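Local coordinates for protein AimR transcriptional regulator (Bacillus phage phi3T, PDB 5ZVV) that activates transcription of the aimX locus as a homodimer, which seems to favour the lytic cycle, until the arbitrium peptide turns it into an inactive monomer, at residues Tyr293-Ala298 and Asp315-Arg320; Gln322-Leu327 and Ile348-Lys353. All coordinates share one frame; numbering follows the deposited sequence.

Contact 1: residues Tyr293-Ala298 and Asp315-Arg320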
ATOM      1  N   TYR A 293      18.907  -2.008  20.700  1.00 20.50           N
ATOM      2  CA  TYR A 293      19.512  -1.779  22.007  1.00 20.69           C
ATOM      3  C   TYR A 293      20.989  -1.434  21.879  1.00 19.49           C
ATOM      4  O   TYR A 293      21.518  -0.664  22.691  1.00 21.20           O
ATOM      5  CB  TYR A 293      19.301  -3.002  22.900  1.00 18.92           C
ATOM      6  CG  TYR A 293      17.842  -3.378  23.025  1.00 20.42           C
ATOM      7  CD1 TYR A 293      16.858  -2.396  23.033  1.00 22.16           C
ATOM      8  CD2 TYR A 293      17.447  -4.704  23.101  1.00 17.63           C
ATOM      9  CE1 TYR A 293      15.525  -2.725  23.130  1.00 20.63           C
ATOM     10  CE2 TYR A 293      16.116  -5.045  23.198  1.00 21.28           C
ATOM     11  CZ  TYR A 293      15.157  -4.050  23.213  1.00 23.49           C
ATOM     12  OH  TYR A 293      13.827  -4.382  23.308  1.00 22.84           O
ATOM     13  N   LEU A 294      21.664  -1.984  20.866  1.00 18.25           N
ATOM     14  CA  LEU A 294      23.014  -1.534  20.542  1.00 18.25           C
ATOM     15  C   LEU A 294      23.018  -0.064  20.146  1.00 20.14           C
ATOM     16  O   LEU A 294      23.898   0.697  20.569  1.00 18.50           O
ATOM     17  CB  LEU A 294      23.598  -2.390  19.418  1.00 22.66           C
ATOM     18  CG  LEU A 294      24.113  -3.775  19.804  1.00 23.54           C
ATOM     19  CD1 LEU A 294      24.622  -4.515  18.571  1.00 29.95           C
ATOM     20  CD2 LEU A 294      25.203  -3.650  20.856  1.00 23.62           C
ATOM     21  N   GLN A 295      22.041   0.352  19.332  1.00 22.91           N
ATOM     22  CA  GLN A 295      21.925   1.759  18.957  1.00 22.25           C
ATOM     23  C   GLN A 295      21.729   2.642  20.180  1.00 21.99           C
ATOM     24  O   GLN A 295      22.343   3.708  20.290  1.00 18.35           O
ATOM     25  CB  GLN A 295      20.762   1.960  17.988  1.00 21.95           C
ATOM     26  CG  GLN A 295      21.017   1.509  16.566  1.00 24.37           C
ATOM     27  CD  GLN A 295      19.924   1.976  15.631  1.00 23.11           C
ATOM     28  OE1 GLN A 295      18.926   2.553  16.068  1.00 22.08           O
ATOM     29  NE2 GLN A 295      20.106   1.738  14.337  1.00 19.83           N
ATOM     30  N   LEU A 296      20.865   2.215  21.106  1.00 21.12           N
ATOM     31  CA  LEU A 296      20.619   2.997  22.313  1.00 21.08           C
ATOM     32  C   LEU A 296      21.865   3.075  23.184  1.00 21.41           C
ATOM     33  O   LEU A 296      22.156   4.123  23.775  1.00 20.62           O
ATOM     34  CB  LEU A 296      19.452   2.394  23.089  1.00 21.31           C
ATOM     35  CG  LEU A 296      18.117   2.548  22.358  1.00 22.71           C
ATOM     36  CD1 LEU A 296      16.984   1.878  23.114  1.00 21.03           C
ATOM     37  CD2 LEU A 296      17.828   4.021  22.146  1.00 19.29           C
ATOM     38  N   ARG A 297      22.619   1.975  23.269  1.00 19.46           N
ATOM     39  CA  ARG A 297      23.861   1.984  24.037  1.00 20.74           C
ATOM     40  C   ARG A 297      24.886   2.928  23.415  1.00 22.13           C
ATOM     41  O   ARG A 297      25.587   3.653  24.132  1.00 20.61           O
ATOM     42  CB  ARG A 297      24.416   0.562  24.134  1.00 22.13           C
ATOM     43  CG  ARG A 297      25.721   0.434  24.898  1.00 23.72           C
ATOM     44  CD  ARG A 297      26.168  -1.016  24.955  1.00 25.55           C
ATOM     45  NE  ARG A 297      27.455  -1.161  25.625  1.00 33.68           N
ATOM     46  CZ  ARG A 297      28.110  -2.310  25.749  1.00 31.31           C
ATOM     47  NH1 ARG A 297      27.600  -3.428  25.245  1.00 30.48           N
ATOM     48  NH2 ARG A 297      29.278  -2.341  26.375  1.00 31.07           N
ATOM     49  N   ALA A 298      24.983   2.935  22.084  1.00 21.97           N
ATOM     50  CA  ALA A 298      25.882   3.874  21.420  1.00 23.28           C
ATOM     51  C   ALA A 298      25.426   5.312  21.637  1.00 24.38           C
ATOM     52  O   ALA A 298      26.253   6.214  21.805  1.00 23.23           O
ATOM     53  CB  ALA A 298      25.971   3.552  19.927  1.00 20.49           C
ATOM     54  N   ASP A 315      30.158   0.816  13.980  1.00 35.92           N
ATOM     55  CA  ASP A 315      30.901   0.043  12.987  1.00 35.86           C
ATOM     56  C   ASP A 315      30.397  -1.390  12.922  1.00 31.05           C
ATOM     57  O   ASP A 315      30.270  -1.962  11.834  1.00 33.77           O
ATOM     58  CB  ASP A 315      32.397   0.061  13.305  1.00 32.07           C
ATOM     59  CG  ASP A 315      33.040   1.406  13.036  1.00 40.09           C
ATOM     60  OD1 ASP A 315      32.363   2.299  12.485  1.00 32.61           O
ATOM     61  OD2 ASP A 315      34.228   1.571  13.385  1.00 38.93           O
ATOM     62  N   GLU A 316      30.114  -1.992  14.082  1.00 28.40           N
ATOM     63  CA  GLU A 316      29.504  -3.318  14.081  1.00 31.54           C
ATOM     64  C   GLU A 316      28.119  -3.288  13.448  1.00 30.33           C
ATOM     65  O   GLU A 316      27.719  -4.249  12.782  1.00 35.11           O
ATOM     66  CB  GLU A 316      29.430  -3.866  15.509  1.00 31.68           C
ATOM     67  CG  GLU A 316      29.295  -5.386  15.603  1.00 43.66           C
ATOM     68  CD  GLU A 316      27.874  -5.883  15.387  1.00 45.35           C
ATOM     69  OE1 GLU A 316      26.925  -5.108  15.626  1.00 46.10           O
ATOM     70  OE2 GLU A 316      27.708  -7.052  14.977  1.00 47.47           O
ATOM     71  N   LEU A 317      27.380  -2.191  13.634  1.00 27.45           N
ATOM     72  CA  LEU A 317      26.027  -2.106  13.093  1.00 30.97           C
ATOM     73  C   LEU A 317      26.024  -1.953  11.577  1.00 28.16           C
ATOM     74  O   LEU A 317      25.073  -2.389  10.918  1.00 31.75           O
ATOM     75  CB  LEU A 317      25.273  -0.945  13.742  1.00 22.03           C
ATOM     76  CG  LEU A 317      24.820  -1.171  15.185  1.00 22.38           C
ATOM     77  CD1 LEU A 317      24.278   0.109  15.798  1.00 22.49           C
ATOM     78  CD2 LEU A 317      23.779  -2.279  15.237  1.00 26.58           C
ATOM     79  N   SER A 318      27.065  -1.336  11.008  1.00 29.37           N
ATOM     80  CA  SER A 318      27.099  -1.128   9.563  1.00 30.68           C
ATOM     81  C   SER A 318      27.094  -2.447   8.799  1.00 36.31           C
ATOM     82  O   SER A 318      26.622  -2.499   7.658  1.00 33.78           O
ATOM     83  CB  SER A 318      28.324  -0.303   9.176  1.00 32.52           C
ATOM     84  OG  SER A 318      29.505  -1.079   9.278  1.00 37.20           O
ATOM     85  N   SER A 319      27.617  -3.516   9.401  1.00 32.87           N
ATOM     86  CA  SER A 319      27.585  -4.835   8.783  1.00 34.61           C
ATOM     87  C   SER A 319      26.310  -5.605   9.095  1.00 38.56           C
ATOM     88  O   SER A 319      26.061  -6.639   8.468  1.00 40.03           O
ATOM     89  CB  SER A 319      28.801  -5.659   9.224  1.00 41.42           C
ATOM     90  OG  SER A 319      28.785  -5.889  10.623  1.00 44.94           O
ATOM     91  N   ARG A 320      25.502  -5.132  10.042  1.00 39.60           N
ATOM     92  CA  ARG A 320      24.233  -5.768  10.353  1.00 36.99           C
ATOM     93  C   ARG A 320      23.167  -5.344   9.349  1.00 32.56           C
ATOM     94  O   ARG A 320      23.313  -4.355   8.622  1.00 35.86           O
ATOM     95  CB  ARG A 320      23.778  -5.416  11.772  1.00 34.95           C
ATOM     96  CG  ARG A 320      24.792  -5.743  12.855  1.00 33.93           C
ATOM     97  CD  ARG A 320      24.845  -7.233  13.146  1.00 33.55           C
ATOM     98  NE  ARG A 320      23.578  -7.741  13.665  1.00 32.85           N
ATOM     99  CZ  ARG A 320      23.220  -7.694  14.945  1.00 34.73           C
ATOM    100  NH1 ARG A 320      24.032  -7.156  15.844  1.00 33.03           N
ATOM    101  NH2 ARG A 320      22.047  -8.185  15.325  1.00 35.01           N
TER

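Contact 2: residues Gln322-Leu327 and Ile348-Lys353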
ATOM      1  N   GLN A 322      20.367  -3.650   9.168  1.00 27.94           N
ATOM      2  CA  GLN A 322      19.481  -2.610   9.676  1.00 31.48           C
ATOM      3  C   GLN A 322      18.454  -2.230   8.616  1.00 29.70           C
ATOM      4  O   GLN A 322      18.795  -2.052   7.445  1.00 34.61           O
ATOM      5  CB  GLN A 322      20.283  -1.369  10.074  1.00 30.58           C
ATOM      6  CG  GLN A 322      21.363  -1.610  11.112  1.00 22.66           C
ATOM      7  CD  GLN A 322      22.037  -0.324  11.557  1.00 27.05           C
ATOM      8  OE1 GLN A 322      21.700   0.237  12.601  1.00 23.98           O
ATOM      9  NE2 GLN A 322      22.999   0.146  10.769  1.00 23.97           N
ATOM     10  N   ASP A 323      17.192  -2.102   9.027  1.00 32.36           N
ATOM     11  CA  ASP A 323      16.177  -1.633   8.095  1.00 31.62           C
ATOM     12  C   ASP A 323      16.248  -0.109   7.982  1.00 28.81           C
ATOM     13  O   ASP A 323      17.091   0.547   8.599  1.00 29.16           O
ATOM     14  CB  ASP A 323      14.785  -2.135   8.500  1.00 35.63           C
ATOM     15  CG  ASP A 323      14.266  -1.528   9.803  1.00 31.55           C
ATOM     16  OD1 ASP A 323      14.861  -0.572  10.336  1.00 34.52           O
ATOM     17  OD2 ASP A 323      13.231  -2.023  10.298  1.00 32.43           O
ATOM     18  N   GLU A 324      15.343   0.467   7.191  1.00 28.12           N
ATOM     19  CA  GLU A 324      15.480   1.877   6.834  1.00 29.02           C
ATOM     20  C   GLU A 324      15.219   2.793   8.027  1.00 28.57           C
ATOM     21  O   GLU A 324      15.899   3.814   8.185  1.00 31.41           O
ATOM     22  CB  GLU A 324      14.551   2.204   5.666  1.00 35.20           C
ATOM     23  CG  GLU A 324      14.837   1.352   4.434  1.00 32.10           C
ATOM     24  CD  GLU A 324      13.828   1.557   3.326  1.00 43.69           C
ATOM     25  OE1 GLU A 324      14.195   2.140   2.283  1.00 43.35           O
ATOM     26  OE2 GLU A 324      12.664   1.136   3.501  1.00 48.73           O
ATOM     27  N   ASN A 325      14.249   2.450   8.877  1.00 25.30           N
ATOM     28  CA  ASN A 325      13.997   3.238  10.084  1.00 26.88           C
ATOM     29  C   ASN A 325      15.202   3.192  11.022  1.00 25.35           C
ATOM     30  O   ASN A 325      15.707   4.235  11.478  1.00 27.52           O
ATOM     31  CB  ASN A 325      12.734   2.710  10.772  1.00 30.23           C
ATOM     32  CG  ASN A 325      12.166   3.677  11.792  1.00 29.11           C
ATOM     33  OD1 ASN A 325      12.316   3.483  12.997  1.00 24.45           O
ATOM     34  ND2 ASN A 325      11.498   4.722  11.312  1.00 26.52           N
ATOM     35  N   GLU A 326      15.686   1.978  11.306  1.00 29.99           N
ATOM     36  CA  GLU A 326      16.921   1.814  12.062  1.00 24.84           C
ATOM     37  C   GLU A 326      18.068   2.582  11.427  1.00 24.92           C
ATOM     38  O   GLU A 326      18.952   3.070  12.136  1.00 23.66           O
ATOM     39  CB  GLU A 326      17.280   0.330  12.171  1.00 29.05           C
ATOM     40  CG  GLU A 326      16.379  -0.465  13.104  1.00 31.25           C
ATOM     41  CD  GLU A 326      16.534  -1.964  12.933  1.00 32.33           C
ATOM     42  OE1 GLU A 326      17.073  -2.393  11.890  1.00 33.04           O
ATOM     43  OE2 GLU A 326      16.118  -2.715  13.841  1.00 33.25           O
ATOM     44  N   LEU A 327      18.076   2.702  10.097  1.00 27.57           N
ATOM     45  CA  LEU A 327      19.121   3.483   9.446  1.00 25.97           C
ATOM     46  C   LEU A 327      18.925   4.975   9.665  1.00 20.70           C
ATOM     47  O   LEU A 327      19.907   5.725   9.714  1.00 23.68           O
ATOM     48  CB  LEU A 327      19.172   3.157   7.956  1.00 29.13           C
ATOM     49  CG  LEU A 327      19.901   1.854   7.629  1.00 27.06           C
ATOM     50  CD1 LEU A 327      19.878   1.578   6.134  1.00 29.53           C
ATOM     51  CD2 LEU A 327      21.330   1.906   8.152  1.00 23.38           C
ATOM     52  N   ILE A 348      17.430  11.824   7.549  1.00 28.03           N
ATOM     53  CA  ILE A 348      16.141  12.304   7.061  1.00 25.92           C
ATOM     54  C   ILE A 348      15.645  11.433   5.916  1.00 28.01           C
ATOM     55  O   ILE A 348      14.467  11.055   5.871  1.00 23.04           O
ATOM     56  CB  ILE A 348      16.244  13.783   6.640  1.00 33.09           C
ATOM     57  CG1 ILE A 348      16.441  14.675   7.864  1.00 33.36           C
ATOM     58  CG2 ILE A 348      15.002  14.211   5.865  1.00 27.47           C
ATOM     59  CD1 ILE A 348      16.762  16.107   7.527  1.00 31.04           C
ATOM     60  N   ARG A 349      16.534  11.090   4.980  1.00 29.80           N
ATOM     61  CA  ARG A 349      16.112  10.296   3.828  1.00 29.87           C
ATOM     62  C   ARG A 349      15.624   8.917   4.252  1.00 29.01           C
ATOM     63  O   ARG A 349      14.680   8.376   3.663  1.00 30.67           O
ATOM     64  CB  ARG A 349      17.255  10.178   2.820  1.00 25.53           C
ATOM     65  CG  ARG A 349      17.569  11.484   2.109  1.00 28.84           C
ATOM     66  CD  ARG A 349      18.724  11.339   1.129  1.00 32.92           C
ATOM     67  NE  ARG A 349      19.050  12.617   0.500  1.00 40.24           N
ATOM     68  CZ  ARG A 349      18.471  13.074  -0.606  1.00 37.65           C
ATOM     69  NH1 ARG A 349      17.534  12.356  -1.214  1.00 27.14           N
ATOM     70  NH2 ARG A 349      18.827  14.249  -1.107  1.00 38.69           N
ATOM     71  N   TYR A 350      16.238   8.337   5.282  1.00 31.89           N
ATOM     72  CA  TYR A 350      15.801   7.014   5.715  1.00 29.64           C
ATOM     73  C   TYR A 350      14.515   7.078   6.532  1.00 27.62           C
ATOM     74  O   TYR A 350      13.667   6.186   6.421  1.00 32.12           O
ATOM     75  CB  TYR A 350      16.917   6.320   6.492  1.00 34.95           C
ATOM     76  CG  TYR A 350      17.946   5.695   5.581  1.00 33.37           C
ATOM     77  CD1 TYR A 350      17.634   4.574   4.821  1.00 33.78           C
ATOM     78  CD2 TYR A 350      19.224   6.228   5.469  1.00 32.18           C
ATOM     79  CE1 TYR A 350      18.565   4.000   3.979  1.00 33.63           C
ATOM     80  CE2 TYR A 350      20.162   5.660   4.629  1.00 29.04           C
ATOM     81  CZ  TYR A 350      19.828   4.543   3.887  1.00 36.90           C
ATOM     82  OH  TYR A 350      20.760   3.968   3.049  1.00 35.84           O
ATOM     83  N   PHE A 351      14.342   8.120   7.348  1.00 24.26           N
ATOM     84  CA  PHE A 351      13.056   8.314   8.011  1.00 27.14           C
ATOM     85  C   PHE A 351      11.940   8.552   7.001  1.00 30.14           C
ATOM     86  O   PHE A 351      10.794   8.148   7.233  1.00 27.14           O
ATOM     87  CB  PHE A 351      13.138   9.478   8.999  1.00 29.12           C
ATOM     88  CG  PHE A 351      13.735   9.103  10.323  1.00 24.03           C
ATOM     89  CD1 PHE A 351      13.276   7.991  11.008  1.00 23.89           C
ATOM     90  CD2 PHE A 351      14.758   9.854  10.878  1.00 24.17           C
ATOM     91  CE1 PHE A 351      13.825   7.637  12.227  1.00 25.98           C
ATOM     92  CE2 PHE A 351      15.311   9.505  12.096  1.00 23.55           C
ATOM     93  CZ  PHE A 351      14.843   8.394  12.771  1.00 20.21           C
ATOM     94  N   LYS A 352      12.252   9.204   5.879  1.00 28.67           N
ATOM     95  CA  LYS A 352      11.265   9.376   4.819  1.00 33.19           C
ATOM     96  C   LYS A 352      10.947   8.048   4.146  1.00 32.88           C
ATOM     97  O   LYS A 352       9.776   7.723   3.913  1.00 31.32           O
ATOM     98  CB  LYS A 352      11.769  10.385   3.790  1.00 31.65           C
ATOM     99  CG  LYS A 352      11.682  11.829   4.238  1.00 32.20           C
ATOM    100  CD  LYS A 352      10.253  12.333   4.178  1.00 37.30           C
ATOM    101  CE  LYS A 352      10.213  13.843   4.311  1.00 34.72           C
ATOM    102  NZ  LYS A 352       8.848  14.396   4.095  1.00 37.98           N
ATOM    103  N   LYS A 353      11.982   7.265   3.823  1.00 30.15           N
ATOM    104  CA  LYS A 353      11.760   5.989   3.150  1.00 31.22           C
ATOM    105  C   LYS A 353      10.962   5.023   4.015  1.00 31.02           C
ATOM    106  O   LYS A 353      10.237   4.173   3.484  1.00 27.34           O
ATOM    107  CB  LYS A 353      13.095   5.358   2.753  1.00 33.58           C
ATOM    108  CG  LYS A 353      13.751   5.987   1.535  1.00 34.48           C
ATOM    109  CD  LYS A 353      15.005   5.220   1.149  1.00 39.72           C
ATOM    110  CE  LYS A 353      15.690   5.826  -0.064  1.00 45.63           C
ATOM    111  NZ  LYS A 353      16.924   5.072  -0.426  1.00 52.25           N
TER
HETATM  112  O   HOH W   1      16.626   2.249   0.872  1.00 37.89           O
HETATM  113  O   HOH W   2      10.529   2.575   1.219  1.00 41.73           O

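Contact 1: residues Tyr293-Ala298 and Asp315-Arg320
Leu294 and Leu317 face each other where helix 291-304 runs past the end of helix 307-318, and between them they supply most of the buried surface. Their CA atoms, 8.1 Å apart, are the nearest pair of the two segments. Leu317 works as a fork: CD2 lies against CB and CD1 of Leu294, 4.1 Å from the latter, while CD1 packs at 3.6 Å on the CG methylene of Gln295. The CG of Gln295 stands beside its own backbone N (chi1 -76°) and the chain then runs on extended, which sets CG against Leu317 CD1, the two side chains crossing at a slant, and carries the amide beyond. There NE2 is a donor to both Gln322 OE1 and Glu326 O, at the start of the next helix hairpin. The same CD1 methyl of Leu294 also reaches a charged pair, 3.8 Å from both Glu316 OE1 and Arg320 NH1, crossing each side chain at about a right angle. Bends at chi2 (-75°) and chi3 (-63°) turn Arg320 back toward Glu316, and NH1 forms a salt bridge with Glu316 OE1 (3.6 Å), the oxygen lying in the guanidinium plane; the same nitrogen donates to Asp289 O. Cohesion across this pair of helices is thus apolar, with a long ion pair bordering the leucines on one side and an amide, bonded to the following hairpin, on the other.

Contact 2: residues Gln322-Leu327 and Ile348-Lys353
Leu327 lies over one face of the Tyr350 ring. Its CB sits 3.8 Å from the ring centroid, only 15° off the normal, a CH-pi contact, and CD1 reaches farther out to Tyr350 CE1 at 3.5 Å and on to CZ. Tyr350 can be followed in turn: CB rests against Glu324 O at 3.2 Å, CG and CD1 each meet both that carbonyl oxygen and Leu327 CB, CD2 meets Leu327 CB, CE1 and CZ take Leu327 CD1, and OH has the same methyl at 4.0 Å. Tyr331 meets the ring too, the two planes nearly parallel. The pair of antiparallel helices 324-338 and 341-353 is a helical hairpin, in keeping with the TPR-like family, and the first of them starts with a capping box: Asp323 OD1 accepts from Glu326 N, and Glu326 OE1 from Asp323 N. Glu324, extended beyond CG, crosses Lys353 at about a right angle, its OE1 touching Lys353 CD at 3.4 Å. Carboxylate and ammonium stay 4.8 Å apart, OE1 to NZ; one water spans them, donating to OE1 and accepting from NZ, and a second donates to Lys353 O and weakly to Glu324 OE2. On the other flank Asn325 brings ND2 to the edge of the Phe351 ring, in its plane and 3.7 Å from CD1, with amide and ring 74° apart; the polar partners of ND2 are Asp356 OD2 and Ser354 OG.

In the fold
Contact 1 closes before contact 2 opens, so the two follow in series along the chain, their centres about 14 Å apart and on the same side of the chain's centre. Contact 1 joins helices 291-304 and 307-318, contact 2 joins helices 324-338 and 341-353, making successive helical hairpins of the AimR family region. The amide of Gln295, on helix 291-304, joins the two contacts, and Leu317 O packs near Gln322 NE2. Contact 2 lies nearer the C-terminus, and helix 341-353 also packs on Leu379 and Ile382 of the second subunit, so of the two contacts only contact 2 borders the partner chain of the dimer, the active form of the protein.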